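Local structure of quinoline 2-oxidoreductase large subunit (Pseudomonas putida, 1T3Q) at residues T221-M232 / F255-L266; P480-T488 / T539-R548. The protein hydroxylates quinoline at carbon 2, as the molybdenum-bearing large subunit of a xanthine dehydrogenase-family enzyme with a molybdopterin cytosine dinucleotide cofactor. All coordinates share one frame; numbering follows the deposited sequence.

Contact 1. Residues T221-M232 / F255-L266; sequences TATQMPSFVRTM and FGQKAHLHPEEL. With MCN (pterin cytosine dinucleotide), chain N; SMO (dioxosulfidomolybdenum(VI) ion), chain O.
Gln224 pushes its extended side chain into the type I beta turn Gly256-Ala259. Gln224 OE1 takes the N-H of Gly256 at 2.9 Å, in the carbonyl plane and on a lone pair. The other branch of the amide, NE2, donates to OM1 of the molybdenum group at 3.2 Å and also to the backbone O of Ala544. CG stands beside the backbone N (chi1 -51°) and the chain runs straight on, which carries the amide to a molybdenum-bound oxygen. At the base of the side chain, Gln224 N donates to Lys258 O at 2.9 Å. The aliphatic part of Lys258 lies along Ala222, with CD 3.4 Å from Ala222 O.

Leu261 is the bump, pointing into a hollow lined by Phe228, Val229 and Met232 of helix 226-237. Its CB meets the Phe228 ring at CE2, its CD1 faces Val229 CG1, and Leu261 CD2 presses on Met232 CB at 3.6 Å. Met232 CG sits over one face of the Phe228 ring, toward its rim. Glu265 reaches across to Thr221, whose OG1 donates to the anti lone pair of Glu265 OE1 at 2.6 Å. Glu265 OE2 accepts from His262 N at 2.8 Å, at the start of helix 263-275, so both carboxylate oxygens are held. Water 2 bridges Thr223 OG1, His260 O and Glu265 OE1.

Phe255 lays one ring face over the pterin, and its N donates to O4' of the cofactor. Gln224, oriented by Gly256 N and Ala544 O, thus donates to a molybdenum oxygen from the second shell, in an almost wholly buried contact.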
loop_
_atom_site.group_PDB
_atom_site.type_symbol
_atom_site.label_atom_id
_atom_site.label_comp_id
_atom_site.label_asym_id
_atom_site.label_seq_id
_atom_site.Cartn_x
_atom_site.Cartn_y
_atom_site.Cartn_z
ATOM N N THR B 221 -4.002 -5.348 -10.901
ATOM C CA THR B 221 -4.290 -5.494 -12.318
ATOM C C THR B 221 -5.411 -4.576 -12.771
ATOM O O THR B 221 -6.376 -4.360 -12.041
ATOM C CB THR B 221 -4.646 -6.963 -12.683
ATOM O OG1 THR B 221 -5.065 -7.017 -14.050
ATOM C CG2 THR B 221 -5.754 -7.508 -11.790
ATOM N N ALA B 222 -5.258 -4.019 -13.969
ATOM C CA ALA B 222 -6.264 -3.130 -14.542
ATOM C C ALA B 222 -7.368 -4.027 -15.095
ATOM O O ALA B 222 -7.424 -4.300 -16.295
ATOM C CB ALA B 222 -5.653 -2.296 -15.656
ATOM N N THR B 223 -8.240 -4.485 -14.208
ATOM C CA THR B 223 -9.319 -5.379 -14.604
ATOM C C THR B 223 -10.699 -4.865 -14.225
ATOM O O THR B 223 -10.850 -4.043 -13.314
ATOM C CB THR B 223 -9.124 -6.772 -13.960
ATOM O OG1 THR B 223 -10.172 -7.650 -14.384
ATOM C CG2 THR B 223 -9.162 -6.663 -12.433
ATOM N N GLN B 224 -11.706 -5.357 -14.937
ATOM C CA GLN B 224 -13.095 -4.995 -14.667
ATOM C C GLN B 224 -13.731 -6.102 -13.814
ATOM O O GLN B 224 -14.871 -5.968 -13.362
ATOM C CB GLN B 224 -13.883 -4.869 -15.979
ATOM C CG GLN B 224 -13.222 -3.983 -17.020
ATOM C CD GLN B 224 -13.995 -3.917 -18.320
ATOM O OE1 GLN B 224 -13.405 -3.770 -19.388
ATOM N NE2 GLN B 224 -15.321 -4.015 -18.239
ATOM N N MET B 225 -12.987 -7.185 -13.584
ATOM C CA MET B 225 -13.505 -8.330 -12.816
ATOM C C MET B 225 -12.494 -8.881 -11.796
ATOM O O MET B 225 -12.016 -10.006 -11.933
ATOM C CB MET B 225 -13.894 -9.448 -13.796
ATOM C CG MET B 225 -14.850 -9.012 -14.913
ATOM S SD MET B 225 -15.089 -10.267 -16.215
ATOM C CE MET B 225 -16.046 -11.523 -15.306
ATOM N N PRO B 226 -12.187 -8.113 -10.737
ATOM C CA PRO B 226 -11.220 -8.560 -9.725
ATOM C C PRO B 226 -11.471 -9.896 -9.013
ATOM O O PRO B 226 -10.540 -10.689 -8.846
ATOM C CB PRO B 226 -11.163 -7.377 -8.758
ATOM C CG PRO B 226 -12.525 -6.785 -8.871
ATOM C CD PRO B 226 -12.800 -6.830 -10.345
ATOM N N SER B 227 -12.709 -10.147 -8.587
ATOM C CA SER B 227 -13.018 -11.402 -7.897
ATOM C C SER B 227 -12.791 -12.593 -8.825
ATOM O O SER B 227 -12.328 -13.652 -8.392
ATOM C CB SER B 227 -14.471 -11.410 -7.405
ATOM O OG SER B 227 -14.689 -10.407 -6.429
ATOM N N PHE B 228 -13.129 -12.403 -10.098
ATOM C CA PHE B 228 -12.968 -13.426 -11.126
ATOM C C PHE B 228 -11.485 -13.754 -11.310
ATOM O O PHE B 228 -11.094 -14.920 -11.351
ATOM C CB PHE B 228 -13.569 -12.910 -12.435
ATOM C CG PHE B 228 -13.138 -13.669 -13.656
ATOM C CD1 PHE B 228 -13.624 -14.947 -13.916
ATOM C CD2 PHE B 228 -12.263 -13.088 -14.568
ATOM C CE1 PHE B 228 -13.244 -15.634 -15.073
ATOM C CE2 PHE B 228 -11.878 -13.767 -15.727
ATOM C CZ PHE B 228 -12.372 -15.043 -15.978
ATOM N N VAL B 229 -10.661 -12.716 -11.417
ATOM C CA VAL B 229 -9.227 -12.917 -11.596
ATOM C C VAL B 229 -8.625 -13.673 -10.414
ATOM O O VAL B 229 -7.839 -14.606 -10.600
ATOM C CB VAL B 229 -8.499 -11.562 -11.776
ATOM C CG1 VAL B 229 -6.987 -11.772 -11.826
ATOM C CG2 VAL B 229 -8.972 -10.897 -13.058
ATOM N N ARG B 230 -8.993 -13.272 -9.202
ATOM C CA ARG B 230 -8.483 -13.922 -8.001
ATOM C C ARG B 230 -8.780 -15.424 -8.015
ATOM O O ARG B 230 -7.891 -16.244 -7.788
ATOM C CB ARG B 230 -9.101 -13.287 -6.752
ATOM C CG ARG B 230 -8.762 -14.003 -5.438
ATOM C CD ARG B 230 -9.366 -13.266 -4.266
ATOM N NE ARG B 230 -9.170 -13.937 -2.977
ATOM C CZ ARG B 230 -10.144 -14.517 -2.278
ATOM N NH1 ARG B 230 -9.877 -15.091 -1.111
ATOM N NH2 ARG B 230 -11.385 -14.532 -2.748
ATOM N N THR B 231 -10.033 -15.776 -8.283
ATOM C CA THR B 231 -10.435 -17.179 -8.320
ATOM C C THR B 231 -9.729 -17.957 -9.431
ATOM O O THR B 231 -9.331 -19.107 -9.225
ATOM C CB THR B 231 -11.959 -17.311 -8.517
ATOM O OG1 THR B 231 -12.640 -16.547 -7.515
ATOM C CG2 THR B 231 -12.385 -18.772 -8.399
ATOM N N MET B 232 -9.564 -17.344 -10.601
ATOM C CA MET B 232 -8.909 -18.030 -11.708
ATOM C C MET B 232 -7.410 -18.209 -11.486
ATOM O O MET B 232 -6.837 -19.221 -11.901
ATOM C CB MET B 232 -9.163 -17.305 -13.036
ATOM C CG MET B 232 -10.634 -17.262 -13.453
ATOM S SD MET B 232 -11.467 -18.879 -13.402
ATOM C CE MET B 232 -12.289 -18.737 -11.877
ATOM N N PHE B 255 -13.906 -1.082 -21.560
ATOM C CA PHE B 255 -14.805 -1.377 -22.667
ATOM C C PHE B 255 -14.933 -2.864 -22.998
ATOM O O PHE B 255 -15.276 -3.216 -24.118
ATOM C CB PHE B 255 -14.338 -0.617 -23.911
ATOM C CG PHE B 255 -14.013 0.828 -23.644
ATOM C CD1 PHE B 255 -15.021 1.725 -23.298
ATOM C CD2 PHE B 255 -12.698 1.281 -23.692
ATOM C CE1 PHE B 255 -14.722 3.057 -22.999
ATOM C CE2 PHE B 255 -12.386 2.614 -23.394
ATOM C CZ PHE B 255 -13.400 3.499 -23.047
ATOM N N GLY B 256 -14.661 -3.722 -22.022
ATOM C CA GLY B 256 -14.752 -5.156 -22.255
ATOM C C GLY B 256 -13.401 -5.836 -22.407
ATOM O O GLY B 256 -13.227 -6.991 -21.997
ATOM N N GLN B 257 -12.435 -5.131 -22.987
ATOM C CA GLN B 257 -11.108 -5.714 -23.195
ATOM C C GLN B 257 -10.483 -6.146 -21.877
ATOM O O GLN B 257 -9.784 -7.161 -21.804
ATOM C CB GLN B 257 -10.182 -4.716 -23.895
ATOM C CG GLN B 257 -8.873 -5.335 -24.386
ATOM C CD GLN B 257 -7.888 -4.302 -24.893
ATOM O OE1 GLN B 257 -7.152 -3.699 -24.115
ATOM N NE2 GLN B 257 -7.883 -4.083 -26.204
ATOM N N LYS B 258 -10.743 -5.370 -20.831
ATOM C CA LYS B 258 -10.204 -5.664 -19.519
ATOM C C LYS B 258 -11.171 -6.503 -18.686
ATOM O O LYS B 258 -11.077 -6.563 -17.460
ATOM C CB LYS B 258 -9.819 -4.351 -18.824
ATOM C CG LYS B 258 -8.626 -3.702 -19.528
ATOM C CD LYS B 258 -8.227 -2.343 -18.965
ATOM C CE LYS B 258 -7.119 -1.738 -19.823
ATOM N NZ LYS B 258 -6.894 -0.288 -19.538
ATOM N N ALA B 259 -12.095 -7.159 -19.381
ATOM C CA ALA B 259 -13.062 -8.040 -18.749
ATOM C C ALA B 259 -12.744 -9.465 -19.202
ATOM O O ALA B 259 -13.642 -10.244 -19.514
ATOM C CB ALA B 259 -14.482 -7.664 -19.151
ATOM N N HIS B 260 -11.455 -9.777 -19.267
ATOM C CA HIS B 260 -10.991 -11.113 -19.643
ATOM C C HIS B 260 -9.817 -11.458 -18.748
ATOM O O HIS B 260 -9.194 -10.577 -18.146
ATOM C CB HIS B 260 -10.469 -11.177 -21.083
ATOM C CG HIS B 260 -11.469 -10.791 -22.125
ATOM N ND1 HIS B 260 -11.564 -9.509 -22.623
ATOM C CD2 HIS B 260 -12.403 -11.521 -22.781
ATOM C CE1 HIS B 260 -12.511 -9.467 -23.543
ATOM N NE2 HIS B 260 -13.036 -10.673 -23.658
ATOM N N LEU B 261 -9.511 -12.745 -18.663
ATOM C CA LEU B 261 -8.359 -13.174 -17.893
ATOM C C LEU B 261 -7.245 -13.199 -18.929
ATOM O O LEU B 261 -7.382 -13.836 -19.974
ATOM C CB LEU B 261 -8.571 -14.577 -17.320
ATOM C CG LEU B 261 -7.381 -15.073 -16.495
ATOM C CD1 LEU B 261 -7.246 -14.231 -15.233
ATOM C CD2 LEU B 261 -7.579 -16.538 -16.129
ATOM N N HIS B 262 -6.148 -12.500 -18.665
ATOM C CA HIS B 262 -5.049 -12.472 -19.627
ATOM C C HIS B 262 -3.925 -13.406 -19.210
ATOM O O HIS B 262 -3.628 -13.546 -18.028
ATOM C CB HIS B 262 -4.467 -11.061 -19.754
ATOM C CG HIS B 262 -5.502 -9.983 -19.786
ATOM N ND1 HIS B 262 -6.458 -9.897 -20.774
ATOM C CD2 HIS B 262 -5.750 -8.963 -18.930
ATOM C CE1 HIS B 262 -7.254 -8.872 -20.523
ATOM N NE2 HIS B 262 -6.845 -8.289 -19.410
ATOM N N PRO B 263 -3.295 -14.075 -20.182
ATOM C CA PRO B 263 -2.195 -14.975 -19.836
ATOM C C PRO B 263 -1.178 -14.228 -18.967
ATOM O O PRO B 263 -0.661 -14.769 -17.992
ATOM C CB PRO B 263 -1.627 -15.353 -21.200
ATOM C CG PRO B 263 -2.852 -15.416 -22.049
ATOM C CD PRO B 263 -3.643 -14.183 -21.611
ATOM N N GLU B 264 -0.911 -12.970 -19.314
ATOM C CA GLU B 264 0.059 -12.176 -18.566
ATOM C C GLU B 264 -0.275 -11.996 -17.087
ATOM O O GLU B 264 0.631 -11.886 -16.265
ATOM C CB GLU B 264 0.261 -10.809 -19.230
ATOM C CG GLU B 264 0.917 -10.884 -20.601
ATOM C CD GLU B 264 -0.077 -10.956 -21.745
ATOM O OE1 GLU B 264 -1.149 -11.577 -21.583
ATOM O OE2 GLU B 264 0.224 -10.396 -22.820
ATOM N N GLU B 265 -1.561 -11.966 -16.737
ATOM C CA GLU B 265 -1.935 -11.815 -15.330
ATOM C C GLU B 265 -1.455 -13.030 -14.551
ATOM O O GLU B 265 -0.969 -12.917 -13.424
ATOM C CB GLU B 265 -3.457 -11.660 -15.176
ATOM C CG GLU B 265 -3.984 -10.348 -15.733
ATOM C CD GLU B 265 -5.500 -10.237 -15.671
ATOM O OE1 GLU B 265 -6.003 -9.289 -15.028
ATOM O OE2 GLU B 265 -6.188 -11.089 -16.273
ATOM N N LEU B 266 -1.583 -14.205 -15.158
ATOM C CA LEU B 266 -1.139 -15.411 -14.491
ATOM C C LEU B 266 0.380 -15.425 -14.485
ATOM O O LEU B 266 0.997 -15.742 -13.471
ATOM C CB LEU B 266 -1.670 -16.655 -15.214
ATOM C CG LEU B 266 -3.194 -16.793 -15.273
ATOM C CD1 LEU B 266 -3.560 -18.104 -15.960
ATOM C CD2 LEU B 266 -3.767 -16.754 -13.873
HETATM N N1 MCN N . -25.834 4.932 -14.878
HETATM C C2 MCN N . -26.726 5.823 -14.196
HETATM N N3 MCN N . -28.049 5.410 -14.240
HETATM C C4 MCN N . -28.544 4.270 -14.865
HETATM C C5 MCN N . -27.585 3.402 -15.559
HETATM C C6 MCN N . -26.250 3.729 -15.560
HETATM O O2 MCN N . -26.320 6.837 -13.674
HETATM N N4 MCN N . -29.826 3.972 -14.836
HETATM C "C1'" MCN N . -24.316 5.344 -14.817
HETATM C C2D MCN N . -23.536 4.552 -13.671
HETATM O "O2'" MCN N . -22.492 5.412 -13.089
HETATM C "C3'" MCN N . -23.019 3.323 -14.390
HETATM C C4D MCN N . -22.651 3.813 -15.770
HETATM O O4D MCN N . -23.559 5.000 -16.013
HETATM O "O3'" MCN N . -21.853 2.784 -13.676
HETATM C "C5'" MCN N . -22.650 2.733 -16.890
HETATM O "O5'" MCN N . -23.898 2.094 -16.798
HETATM P PA MCN N . -24.106 0.540 -16.618
HETATM O O1A MCN N . -24.630 0.350 -15.227
HETATM O O2A MCN N . -24.916 0.129 -17.836
HETATM O O3A MCN N . -22.759 -0.347 -16.837
HETATM P PB MCN N . -21.485 -0.577 -15.895
HETATM O O1B MCN N . -21.441 -2.035 -15.573
HETATM O O2B MCN N . -21.473 0.388 -14.746
HETATM O O3B MCN N . -20.251 -0.176 -16.839
HETATM C C10 MCN N . -19.732 -1.088 -17.774
HETATM C "C9'" MCN N . -20.202 -0.611 -19.110
HETATM C "C8'" MCN N . -19.550 -1.579 -20.124
HETATM S "S8'" MCN N . -20.049 -3.289 -19.976
HETATM C "C7'" MCN N . -18.691 -1.247 -21.091
HETATM S "S7'" MCN N . -17.934 -2.384 -22.241
HETATM C "C6'" MCN N . -18.246 0.252 -21.186
HETATM C C7 MCN N . -19.307 1.162 -20.627
HETATM O "O9'" MCN N . -19.669 0.780 -19.310
HETATM N "N5'" MCN N . -16.859 0.301 -20.564
HETATM C C4A MCN N . -16.555 1.688 -20.265
HETATM N "N8'" MCN N . -18.809 2.579 -20.578
HETATM C C4B MCN N . -17.425 2.792 -20.306
HETATM N "N1'" MCN N . -17.085 4.134 -20.002
HETATM C "C2'" MCN N . -15.793 4.327 -19.646
HETATM N "N2'" MCN N . -15.415 5.591 -19.360
HETATM N "N3'" MCN N . -14.874 3.302 -19.547
HETATM C "C4'" MCN N . -15.150 1.911 -19.825
HETATM O "O4'" MCN N . -14.288 1.073 -19.714
HETATM S S SMO O . -18.030 -5.417 -23.337
HETATM MO MO SMO O . -18.649 -4.591 -21.468
HETATM O OM2 SMO O . -19.761 -5.916 -21.651
HETATM O OM1 SMO O . -17.366 -5.057 -20.467
HETATM O O HOH W 1 -7.601 -6.672 -17.524
HETATM O O HOH W 2 -8.447 -8.844 -16.194
#

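Contact 2. Residues P480-T488 / T539-R548; sequences PTTTHDSAT and TYGFGAYASR. With MCN (pterin cytosine dinucleotide), chain N; SMO (dioxosulfidomolybdenum(VI) ion), chain O.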
loop_
_atom_site.group_PDB
_atom_site.type_symbol
_atom_site.label_atom_id
_atom_site.label_comp_id
_atom_site.label_asym_id
_atom_site.label_seq_id
_atom_site.Cartn_x
_atom_site.Cartn_y
_atom_site.Cartn_z
ATOM N N PRO B 480 -25.571 -20.460 -19.941
ATOM C CA PRO B 480 -25.855 -20.711 -18.525
ATOM C C PRO B 480 -24.682 -20.464 -17.591
ATOM O O PRO B 480 -23.602 -21.041 -17.740
ATOM C CB PRO B 480 -26.350 -22.162 -18.515
ATOM C CG PRO B 480 -25.796 -22.745 -19.781
ATOM C CD PRO B 480 -25.944 -21.626 -20.761
ATOM N N THR B 481 -24.917 -19.585 -16.623
ATOM C CA THR B 481 -23.911 -19.214 -15.642
ATOM C C THR B 481 -24.613 -18.573 -14.451
ATOM O O THR B 481 -25.455 -17.699 -14.628
ATOM C CB THR B 481 -22.932 -18.160 -16.214
ATOM O OG1 THR B 481 -22.422 -18.602 -17.477
ATOM C CG2 THR B 481 -21.779 -17.927 -15.252
ATOM N N THR B 482 -24.280 -19.017 -13.246
ATOM C CA THR B 482 -24.851 -18.436 -12.037
ATOM C C THR B 482 -23.907 -17.312 -11.613
ATOM O O THR B 482 -22.698 -17.509 -11.536
ATOM C CB THR B 482 -24.938 -19.464 -10.890
ATOM O OG1 THR B 482 -25.998 -20.390 -11.157
ATOM C CG2 THR B 482 -25.207 -18.769 -9.560
ATOM N N THR B 483 -24.449 -16.131 -11.350
ATOM C CA THR B 483 -23.604 -15.022 -10.931
ATOM C C THR B 483 -23.682 -14.844 -9.424
ATOM O O THR B 483 -24.566 -15.391 -8.774
ATOM C CB THR B 483 -24.022 -13.698 -11.604
ATOM O OG1 THR B 483 -25.416 -13.457 -11.363
ATOM C CG2 THR B 483 -23.764 -13.765 -13.105
ATOM N N HIS B 484 -22.741 -14.083 -8.876
ATOM C CA HIS B 484 -22.699 -13.805 -7.449
ATOM C C HIS B 484 -22.102 -12.408 -7.327
ATOM O O HIS B 484 -21.012 -12.151 -7.836
ATOM C CB HIS B 484 -21.822 -14.842 -6.735
ATOM C CG HIS B 484 -21.930 -14.807 -5.242
ATOM N ND1 HIS B 484 -21.311 -13.848 -4.468
ATOM C CD2 HIS B 484 -22.584 -15.621 -4.379
ATOM C CE1 HIS B 484 -21.578 -14.074 -3.193
ATOM N NE2 HIS B 484 -22.348 -15.144 -3.113
ATOM N N ASP B 485 -22.829 -11.506 -6.675
ATOM C CA ASP B 485 -22.376 -10.132 -6.513
ATOM C C ASP B 485 -22.806 -9.559 -5.176
ATOM O O ASP B 485 -23.954 -9.141 -5.000
ATOM C CB ASP B 485 -22.927 -9.267 -7.645
ATOM C CG ASP B 485 -22.498 -9.756 -9.008
ATOM O OD1 ASP B 485 -23.205 -10.606 -9.593
ATOM O OD2 ASP B 485 -21.441 -9.301 -9.493
ATOM N N SER B 486 -21.876 -9.529 -4.230
ATOM C CA SER B 486 -22.189 -9.025 -2.906
ATOM C C SER B 486 -21.634 -7.628 -2.677
ATOM O O SER B 486 -20.722 -7.182 -3.371
ATOM C CB SER B 486 -21.642 -9.973 -1.834
ATOM O OG SER B 486 -20.222 -9.929 -1.775
ATOM N N ALA B 487 -22.217 -6.940 -1.707
ATOM C CA ALA B 487 -21.781 -5.606 -1.333
ATOM C C ALA B 487 -21.834 -5.577 0.176
ATOM O O ALA B 487 -22.601 -6.319 0.790
ATOM C CB ALA B 487 -22.718 -4.548 -1.905
ATOM N N THR B 488 -21.003 -4.736 0.776
ATOM C CA THR B 488 -20.999 -4.609 2.215
ATOM C C THR B 488 -21.272 -3.152 2.526
ATOM O O THR B 488 -20.810 -2.258 1.813
ATOM C CB THR B 488 -19.646 -5.029 2.824
ATOM O OG1 THR B 488 -19.424 -6.424 2.571
ATOM C CG2 THR B 488 -19.641 -4.791 4.323
ATOM N N THR B 539 -16.155 -8.745 0.151
ATOM C CA THR B 539 -17.205 -8.842 -0.862
ATOM C C THR B 539 -16.694 -9.718 -2.001
ATOM O O THR B 539 -15.508 -10.033 -2.067
ATOM C CB THR B 539 -17.680 -7.464 -1.448
ATOM O OG1 THR B 539 -16.706 -6.942 -2.362
ATOM C CG2 THR B 539 -17.943 -6.465 -0.335
ATOM N N TYR B 540 -17.598 -10.126 -2.880
ATOM C CA TYR B 540 -17.243 -10.971 -4.013
ATOM C C TYR B 540 -18.244 -10.738 -5.128
ATOM O O TYR B 540 -19.455 -10.788 -4.900
ATOM C CB TYR B 540 -17.268 -12.447 -3.596
ATOM C CG TYR B 540 -16.723 -13.379 -4.651
ATOM C CD1 TYR B 540 -17.486 -13.736 -5.760
ATOM C CD2 TYR B 540 -15.424 -13.875 -4.556
ATOM C CE1 TYR B 540 -16.967 -14.567 -6.755
ATOM C CE2 TYR B 540 -14.895 -14.702 -5.545
ATOM C CZ TYR B 540 -15.668 -15.041 -6.637
ATOM O OH TYR B 540 -15.133 -15.831 -7.627
ATOM N N GLY B 541 -17.750 -10.485 -6.333
ATOM C CA GLY B 541 -18.657 -10.241 -7.439
ATOM C C GLY B 541 -18.042 -10.437 -8.806
ATOM O O GLY B 541 -16.823 -10.483 -8.950
ATOM N N PHE B 542 -18.893 -10.544 -9.816
ATOM C CA PHE B 542 -18.436 -10.749 -11.182
ATOM C C PHE B 542 -17.854 -9.492 -11.833
ATOM O O PHE B 542 -17.250 -9.568 -12.900
ATOM C CB PHE B 542 -19.585 -11.312 -12.028
ATOM C CG PHE B 542 -19.766 -12.805 -11.892
ATOM C CD1 PHE B 542 -19.765 -13.414 -10.637
ATOM C CD2 PHE B 542 -19.930 -13.605 -13.022
ATOM C CE1 PHE B 542 -19.920 -14.796 -10.511
ATOM C CE2 PHE B 542 -20.089 -14.995 -12.905
ATOM C CZ PHE B 542 -20.082 -15.589 -11.647
ATOM N N GLY B 543 -18.036 -8.339 -11.195
ATOM C CA GLY B 543 -17.491 -7.110 -11.746
ATOM C C GLY B 543 -18.421 -6.327 -12.653
ATOM O O GLY B 543 -19.619 -6.598 -12.726
ATOM N N ALA B 544 -17.859 -5.341 -13.343
ATOM C CA ALA B 544 -18.625 -4.499 -14.252
ATOM C C ALA B 544 -18.481 -4.954 -15.703
ATOM O O ALA B 544 -17.380 -4.984 -16.258
ATOM C CB ALA B 544 -18.181 -3.047 -14.117
ATOM N N TYR B 545 -19.609 -5.310 -16.302
ATOM C CA TYR B 545 -19.663 -5.761 -17.687
ATOM C C TYR B 545 -21.140 -5.926 -18.026
ATOM O O TYR B 545 -21.984 -5.882 -17.138
ATOM C CB TYR B 545 -18.913 -7.093 -17.849
ATOM C CG TYR B 545 -19.519 -8.253 -17.092
ATOM C CD1 TYR B 545 -20.637 -8.926 -17.584
ATOM C CD2 TYR B 545 -18.992 -8.659 -15.868
ATOM C CE1 TYR B 545 -21.219 -9.977 -16.874
ATOM C CE2 TYR B 545 -19.564 -9.707 -15.150
ATOM C CZ TYR B 545 -20.678 -10.360 -15.658
ATOM O OH TYR B 545 -21.262 -11.385 -14.946
ATOM N N ALA B 546 -21.450 -6.085 -19.307
ATOM C CA ALA B 546 -22.826 -6.268 -19.753
ATOM C C ALA B 546 -23.821 -5.257 -19.169
ATOM O O ALA B 546 -24.956 -5.618 -18.840
ATOM C CB ALA B 546 -23.282 -7.687 -19.425
ATOM N N SER B 547 -23.402 -4.000 -19.046
ATOM C CA SER B 547 -24.263 -2.940 -18.511
ATOM C C SER B 547 -24.967 -3.399 -17.238
ATOM O O SER B 547 -26.196 -3.295 -17.127
ATOM C CB SER B 547 -25.317 -2.549 -19.549
ATOM O OG SER B 547 -24.724 -2.211 -20.791
ATOM N N ARG B 548 -24.191 -3.881 -16.269
ATOM C CA ARG B 548 -24.750 -4.405 -15.028
ATOM C C ARG B 548 -24.381 -3.655 -13.755
ATOM O O ARG B 548 -24.979 -3.891 -12.712
ATOM C CB ARG B 548 -24.310 -5.857 -14.853
ATOM C CG ARG B 548 -22.851 -5.990 -14.402
ATOM C CD ARG B 548 -22.296 -7.381 -14.701
ATOM N NE ARG B 548 -23.061 -8.431 -14.041
ATOM C CZ ARG B 548 -22.840 -8.861 -12.804
ATOM N NH1 ARG B 548 -21.861 -8.342 -12.072
ATOM N NH2 ARG B 548 -23.611 -9.811 -12.289
HETATM N N1 MCN N . -25.834 4.932 -14.878
HETATM C C2 MCN N . -26.726 5.823 -14.196
HETATM N N3 MCN N . -28.049 5.410 -14.240
HETATM C C4 MCN N . -28.544 4.270 -14.865
HETATM C C5 MCN N . -27.585 3.402 -15.559
HETATM C C6 MCN N . -26.250 3.729 -15.560
HETATM O O2 MCN N . -26.320 6.837 -13.674
HETATM N N4 MCN N . -29.826 3.972 -14.836
HETATM C "C1'" MCN N . -24.316 5.344 -14.817
HETATM C C2D MCN N . -23.536 4.552 -13.671
HETATM O "O2'" MCN N . -22.492 5.412 -13.089
HETATM C "C3'" MCN N . -23.019 3.323 -14.390
HETATM C C4D MCN N . -22.651 3.813 -15.770
HETATM O O4D MCN N . -23.559 5.000 -16.013
HETATM O "O3'" MCN N . -21.853 2.784 -13.676
HETATM C "C5'" MCN N . -22.650 2.733 -16.890
HETATM O "O5'" MCN N . -23.898 2.094 -16.798
HETATM P PA MCN N . -24.106 0.540 -16.618
HETATM O O1A MCN N . -24.630 0.350 -15.227
HETATM O O2A MCN N . -24.916 0.129 -17.836
HETATM O O3A MCN N . -22.759 -0.347 -16.837
HETATM P PB MCN N . -21.485 -0.577 -15.895
HETATM O O1B MCN N . -21.441 -2.035 -15.573
HETATM O O2B MCN N . -21.473 0.388 -14.746
HETATM O O3B MCN N . -20.251 -0.176 -16.839
HETATM C C10 MCN N . -19.732 -1.088 -17.774
HETATM C "C9'" MCN N . -20.202 -0.611 -19.110
HETATM C "C8'" MCN N . -19.550 -1.579 -20.124
HETATM S "S8'" MCN N . -20.049 -3.289 -19.976
HETATM C "C7'" MCN N . -18.691 -1.247 -21.091
HETATM S "S7'" MCN N . -17.934 -2.384 -22.241
HETATM C "C6'" MCN N . -18.246 0.252 -21.186
HETATM C C7 MCN N . -19.307 1.162 -20.627
HETATM O "O9'" MCN N . -19.669 0.780 -19.310
HETATM N "N5'" MCN N . -16.859 0.301 -20.564
HETATM C C4A MCN N . -16.555 1.688 -20.265
HETATM N "N8'" MCN N . -18.809 2.579 -20.578
HETATM C C4B MCN N . -17.425 2.792 -20.306
HETATM N "N1'" MCN N . -17.085 4.134 -20.002
HETATM C "C2'" MCN N . -15.793 4.327 -19.646
HETATM N "N2'" MCN N . -15.415 5.591 -19.360
HETATM N "N3'" MCN N . -14.874 3.302 -19.547
HETATM C "C4'" MCN N . -15.150 1.911 -19.825
HETATM O "O4'" MCN N . -14.288 1.073 -19.714
HETATM S S SMO O . -18.030 -5.417 -23.337
HETATM MO MO SMO O . -18.649 -4.591 -21.468
HETATM O OM2 SMO O . -19.761 -5.916 -21.651
HETATM O OM1 SMO O . -17.366 -5.057 -20.467
#
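Phe542, Thr539 and Asp485 carry much of this contact. Phe542 lays one ring face against Thr483 CA, a CH-pi contact 3.9 Å from the ring centroid. Thr483 CG2 touches the same ring at CD2, and Thr481 CG2 meets its edge. The Thr539 methyl CG2 makes a van der Waals touch with Thr488 OG1 at 3.3 Å; that hydroxyl is hydrogen-bonded to Thr627. Ser486 N donates to Tyr540 O at 2.8 Å, and Tyr540 N donates to Ser486 OG.

Asp485 CG lies beside its backbone N (chi1 -59°), which swings the carboxylate toward Arg548 and Phe542 N. Arg548 NH2 donates to Asp485 OD1 and Arg548 NH1 to Asp485 OD2, each at 2.8 Å and nearly straight, an end-on salt bridge. The two planes are turned 47° apart. Phe542 N reaches Asp485 OD2 at 2.9 Å from the face opposite Arg548 NH1; both stand well out of the carboxylate plane. Arg548 NH1 also holds Gly543 O. Replacing Asp485 by an alanine would probably leave the Arg548 charge without its mate and Phe542 N without this acceptor.

The buried ion pair joins the start of strand 486-491 to the loop whose Ala546 N binds the molybdenum group, consistent with a fixed loop.

Contact 1 comes first along the chain and closes before contact 2 opens. Their centres lie about 14 Å apart, each about 13 Å from the centre of the chain. They belong to two molybdopterin cofactor-binding regions. Contact 1 joins the loop and first turns of helix 226-237 to the loop leading into helix 263-275. Contact 2 joins the beginning of strand 486-491 to the loop before helix 549-576. The two meet directly: Thr231 OG1 lies 2.6 Å from Tyr540 OH, a probable hydrogen bond, and Met225 packs on Phe542 O. Both reach the pterin cytosine dinucleotide and the molybdenum group, so the active site is assembled where the two regions come together.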